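ORF99 (PDB 3DF6) is of unknown function but is a thermo- and acid-stable archaeal virus protein, related by family to the anti-CRISPR AcrID1, so may act against host defence. Local coordinates at residues S50-Y61 against K72-Q80. The protein carries 2 engineered substitutions. Residues are numbered along the deposited sequence; the frame is centred on the assembly and turned at random.
Sequences SAENNGIFIDEY and KLFVEYVRQ
Phe57, Asp59 and Tyr61 form antiparallel hydrogen-bonded pairs with Tyr77, Val75 and Leu73, each closed by two backbone bonds, as strands 56-64 and 69-80 form a hairpin; the 56-61 and 72-80 axes run at 164°. The type I' turn from Asn53 to Ile56 joins strand 56-64 to the preceding strand 47-53. Beyond the Phe57-Tyr77 pair, a water accepts from Arg79 N and donates to Gly55 O.

On the face with Phe57, Tyr77 takes the cramped rotamer with CG between N and carbonyl carbon (chi1 62°), laying its ring beneath Phe57 CB, 3.7 Å from the ring centroid. Arg79, long and exposed, brings its guanidinium edge-on over the Phe57 ring, CZ 4.1 Å from the centroid, a cation-pi contact that keeps the charge near solvent. Buried Asp59 is gripped by hydroxyls: Tyr77 OH donates to OD2 at 2.7 Å from above the carboxylate plane, Ser50 OG to OD1 at 2.6 Å, and Tyr61 OH weakly to OD2. Phe38 of helix 35-42 covers Tyr61, Val75 and Tyr77.

On the opposite face, the non-hydrogen-bonded pair Glu60 and Phe74 lie side by side, Glu60 CG 3.4 Å from Phe74 CE1; Glu60's long salt bridge to Lys72 is secondary to that of Lys72 with Asp95.

Two hydroxyl bonds and a weak third would probably favour the carboxylate form of Asp59, buried beside the Phe57-Tyr77 packing.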
# COMPACT_ATOMS: atom_id res chain seq x y z
N SER C 50 20.84 -5.12 -6.08
CA SER C 50 20.13 -6.37 -5.86
C SER C 50 20.95 -7.20 -4.88
O SER C 50 22.12 -7.43 -5.13
CB SER C 50 19.99 -7.14 -7.18
OG SER C 50 19.40 -8.41 -6.98
N ALA C 51 20.33 -7.63 -3.79
CA ALA C 51 21.02 -8.40 -2.76
C ALA C 51 20.26 -9.70 -2.55
O ALA C 51 19.03 -9.69 -2.44
CB ALA C 51 21.09 -7.61 -1.46
N GLU C 52 20.99 -10.81 -2.53
CA GLU C 52 20.44 -12.13 -2.26
C GLU C 52 20.80 -12.57 -0.84
O GLU C 52 21.97 -12.51 -0.42
CB GLU C 52 20.98 -13.16 -3.26
CG GLU C 52 20.29 -14.54 -3.20
CD GLU C 52 20.98 -15.58 -4.09
OE1 GLU C 52 21.73 -15.18 -4.99
OE2 GLU C 52 20.78 -16.79 -3.87
N ASN C 53 19.79 -13.04 -0.12
CA ASN C 53 19.99 -13.57 1.21
C ASN C 53 19.04 -14.75 1.43
O ASN C 53 17.83 -14.58 1.30
CB ASN C 53 19.71 -12.45 2.22
CG ASN C 53 20.04 -12.86 3.63
OD1 ASN C 53 20.72 -13.84 3.86
ND2 ASN C 53 19.54 -12.10 4.59
N ASN C 54 19.59 -15.93 1.72
CA ASN C 54 18.77 -17.13 2.00
C ASN C 54 17.70 -17.43 0.92
O ASN C 54 16.55 -17.74 1.25
CB ASN C 54 18.08 -17.02 3.37
CG ASN C 54 19.06 -17.00 4.53
OD1 ASN C 54 20.27 -16.87 4.34
ND2 ASN C 54 18.54 -17.16 5.74
N GLY C 55 18.09 -17.35 -0.35
CA GLY C 55 17.19 -17.67 -1.47
C GLY C 55 16.20 -16.57 -1.79
O GLY C 55 15.35 -16.74 -2.67
N ILE C 56 16.31 -15.43 -1.11
CA ILE C 56 15.40 -14.32 -1.34
C ILE C 56 16.18 -13.10 -1.81
O ILE C 56 17.22 -12.75 -1.22
CB ILE C 56 14.58 -13.95 -0.05
CG1 ILE C 56 13.84 -15.18 0.50
CG2 ILE C 56 13.59 -12.80 -0.35
CD1 ILE C 56 13.08 -14.97 1.84
N PHE C 57 15.70 -12.47 -2.87
CA PHE C 57 16.23 -11.17 -3.31
C PHE C 57 15.49 -9.94 -2.81
O PHE C 57 14.25 -9.82 -2.92
CB PHE C 57 16.24 -11.06 -4.82
CG PHE C 57 17.13 -12.03 -5.47
CD1 PHE C 57 18.41 -11.65 -5.88
CD2 PHE C 57 16.73 -13.34 -5.66
CE1 PHE C 57 19.25 -12.55 -6.48
CE2 PHE C 57 17.60 -14.26 -6.27
CZ PHE C 57 18.86 -13.86 -6.67
N ILE C 58 16.27 -8.97 -2.30
CA ILE C 58 15.69 -7.65 -2.08
C ILE C 58 16.42 -6.73 -3.05
O ILE C 58 17.64 -6.55 -2.95
CB ILE C 58 15.82 -7.12 -0.66
CG1 ILE C 58 15.15 -8.09 0.32
CG2 ILE C 58 15.14 -5.72 -0.60
CD1 ILE C 58 15.28 -7.73 1.77
N ASP C 59 15.66 -6.19 -4.00
CA ASP C 59 16.20 -5.17 -4.89
C ASP C 59 15.74 -3.79 -4.47
O ASP C 59 14.62 -3.59 -4.02
CB ASP C 59 15.76 -5.41 -6.33
CG ASP C 59 16.36 -6.67 -6.94
OD1 ASP C 59 17.10 -7.43 -6.26
OD2 ASP C 59 16.05 -6.90 -8.12
N GLU C 60 16.64 -2.83 -4.63
CA GLU C 60 16.36 -1.44 -4.34
C GLU C 60 16.49 -0.67 -5.64
O GLU C 60 17.56 -0.65 -6.24
CB GLU C 60 17.37 -0.95 -3.32
CG GLU C 60 17.22 0.51 -2.96
CD GLU C 60 18.37 0.96 -2.05
OE1 GLU C 60 18.99 0.09 -1.39
OE2 GLU C 60 18.65 2.17 -2.00
N TYR C 61 15.40 -0.06 -6.08
CA TYR C 61 15.37 0.71 -7.32
C TYR C 61 15.16 2.17 -7.00
O TYR C 61 14.25 2.52 -6.26
CB TYR C 61 14.23 0.23 -8.20
CG TYR C 61 14.29 -1.26 -8.49
CD1 TYR C 61 15.23 -1.78 -9.39
CD2 TYR C 61 13.41 -2.14 -7.87
CE1 TYR C 61 15.28 -3.18 -9.66
CE2 TYR C 61 13.45 -3.51 -8.14
CZ TYR C 61 14.38 -4.02 -9.02
OH TYR C 61 14.39 -5.37 -9.28
N LYS C 72 12.47 5.74 -3.88
CA LYS C 72 13.11 4.43 -3.80
C LYS C 72 12.08 3.33 -3.61
O LYS C 72 11.17 3.46 -2.77
CB LYS C 72 14.13 4.35 -2.67
CG LYS C 72 15.36 5.30 -2.87
CD LYS C 72 16.35 5.06 -1.71
CE LYS C 72 17.63 5.85 -1.88
NZ LYS C 72 18.50 5.90 -0.62
N LEU C 73 12.24 2.27 -4.39
CA LEU C 73 11.35 1.12 -4.37
C LEU C 73 12.12 -0.14 -3.98
O LEU C 73 13.11 -0.50 -4.61
CB LEU C 73 10.72 0.93 -5.76
CG LEU C 73 9.62 -0.12 -5.84
CD1 LEU C 73 8.31 0.46 -5.19
CD2 LEU C 73 9.40 -0.60 -7.26
N PHE C 74 11.67 -0.81 -2.93
CA PHE C 74 12.27 -2.07 -2.51
C PHE C 74 11.31 -3.20 -2.84
O PHE C 74 10.15 -3.16 -2.42
CB PHE C 74 12.53 -2.05 -1.00
CG PHE C 74 13.49 -1.00 -0.57
CD1 PHE C 74 14.83 -1.31 -0.39
CD2 PHE C 74 13.05 0.31 -0.32
CE1 PHE C 74 15.74 -0.34 0.02
CE2 PHE C 74 13.96 1.31 0.09
CZ PHE C 74 15.32 0.97 0.25
N VAL C 75 11.79 -4.20 -3.57
CA VAL C 75 10.96 -5.36 -3.94
C VAL C 75 11.65 -6.61 -3.43
O VAL C 75 12.79 -6.90 -3.80
CB VAL C 75 10.73 -5.48 -5.49
CG1 VAL C 75 9.80 -6.65 -5.80
CG2 VAL C 75 10.15 -4.19 -6.06
N GLU C 76 10.98 -7.33 -2.55
CA GLU C 76 11.48 -8.57 -2.01
C GLU C 76 10.83 -9.73 -2.77
O GLU C 76 9.61 -9.81 -2.84
CB GLU C 76 11.14 -8.65 -0.52
CG GLU C 76 11.80 -9.81 0.22
CD GLU C 76 11.17 -10.05 1.60
OE1 GLU C 76 10.20 -9.36 1.94
OE2 GLU C 76 11.66 -10.92 2.35
N TYR C 77 11.64 -10.63 -3.33
CA TYR C 77 11.10 -11.70 -4.16
C TYR C 77 11.92 -12.98 -4.18
O TYR C 77 13.12 -12.98 -3.82
CB TYR C 77 10.90 -11.22 -5.62
CG TYR C 77 12.17 -10.79 -6.35
CD1 TYR C 77 12.88 -11.68 -7.15
CD2 TYR C 77 12.65 -9.48 -6.21
CE1 TYR C 77 14.05 -11.27 -7.82
CE2 TYR C 77 13.78 -9.07 -6.87
CZ TYR C 77 14.48 -9.96 -7.67
OH TYR C 77 15.61 -9.51 -8.30
N VAL C 78 11.26 -14.05 -4.62
CA VAL C 78 11.93 -15.32 -4.91
C VAL C 78 11.84 -15.59 -6.42
O VAL C 78 10.77 -15.49 -7.02
CB VAL C 78 11.32 -16.48 -4.09
CG1 VAL C 78 12.01 -17.82 -4.41
CG2 VAL C 78 11.40 -16.17 -2.58
N ARG C 79 12.98 -15.92 -7.03
CA ARG C 79 13.03 -16.25 -8.45
C ARG C 79 12.55 -17.69 -8.71
O ARG C 79 13.12 -18.64 -8.19
CB ARG C 79 14.43 -16.06 -9.02
CG ARG C 79 14.93 -14.63 -9.01
CD ARG C 79 16.18 -14.49 -9.91
NE ARG C 79 17.01 -13.38 -9.46
CZ ARG C 79 17.07 -12.17 -10.02
NH1 ARG C 79 16.36 -11.88 -11.11
NH2 ARG C 79 17.85 -11.25 -9.49
N GLN C 80 11.51 -17.81 -9.52
CA GLN C 80 10.91 -19.11 -9.83
C GLN C 80 11.34 -19.61 -11.23
O GLN C 80 11.94 -18.85 -12.00
CB GLN C 80 9.39 -19.03 -9.69
CG GLN C 80 8.92 -18.50 -8.30
CD GLN C 80 9.14 -19.50 -7.16
OE1 GLN C 80 9.53 -20.64 -7.39
NE2 GLN C 80 8.86 -19.06 -5.93
O HOH W 1 15.11 -16.57 -5.34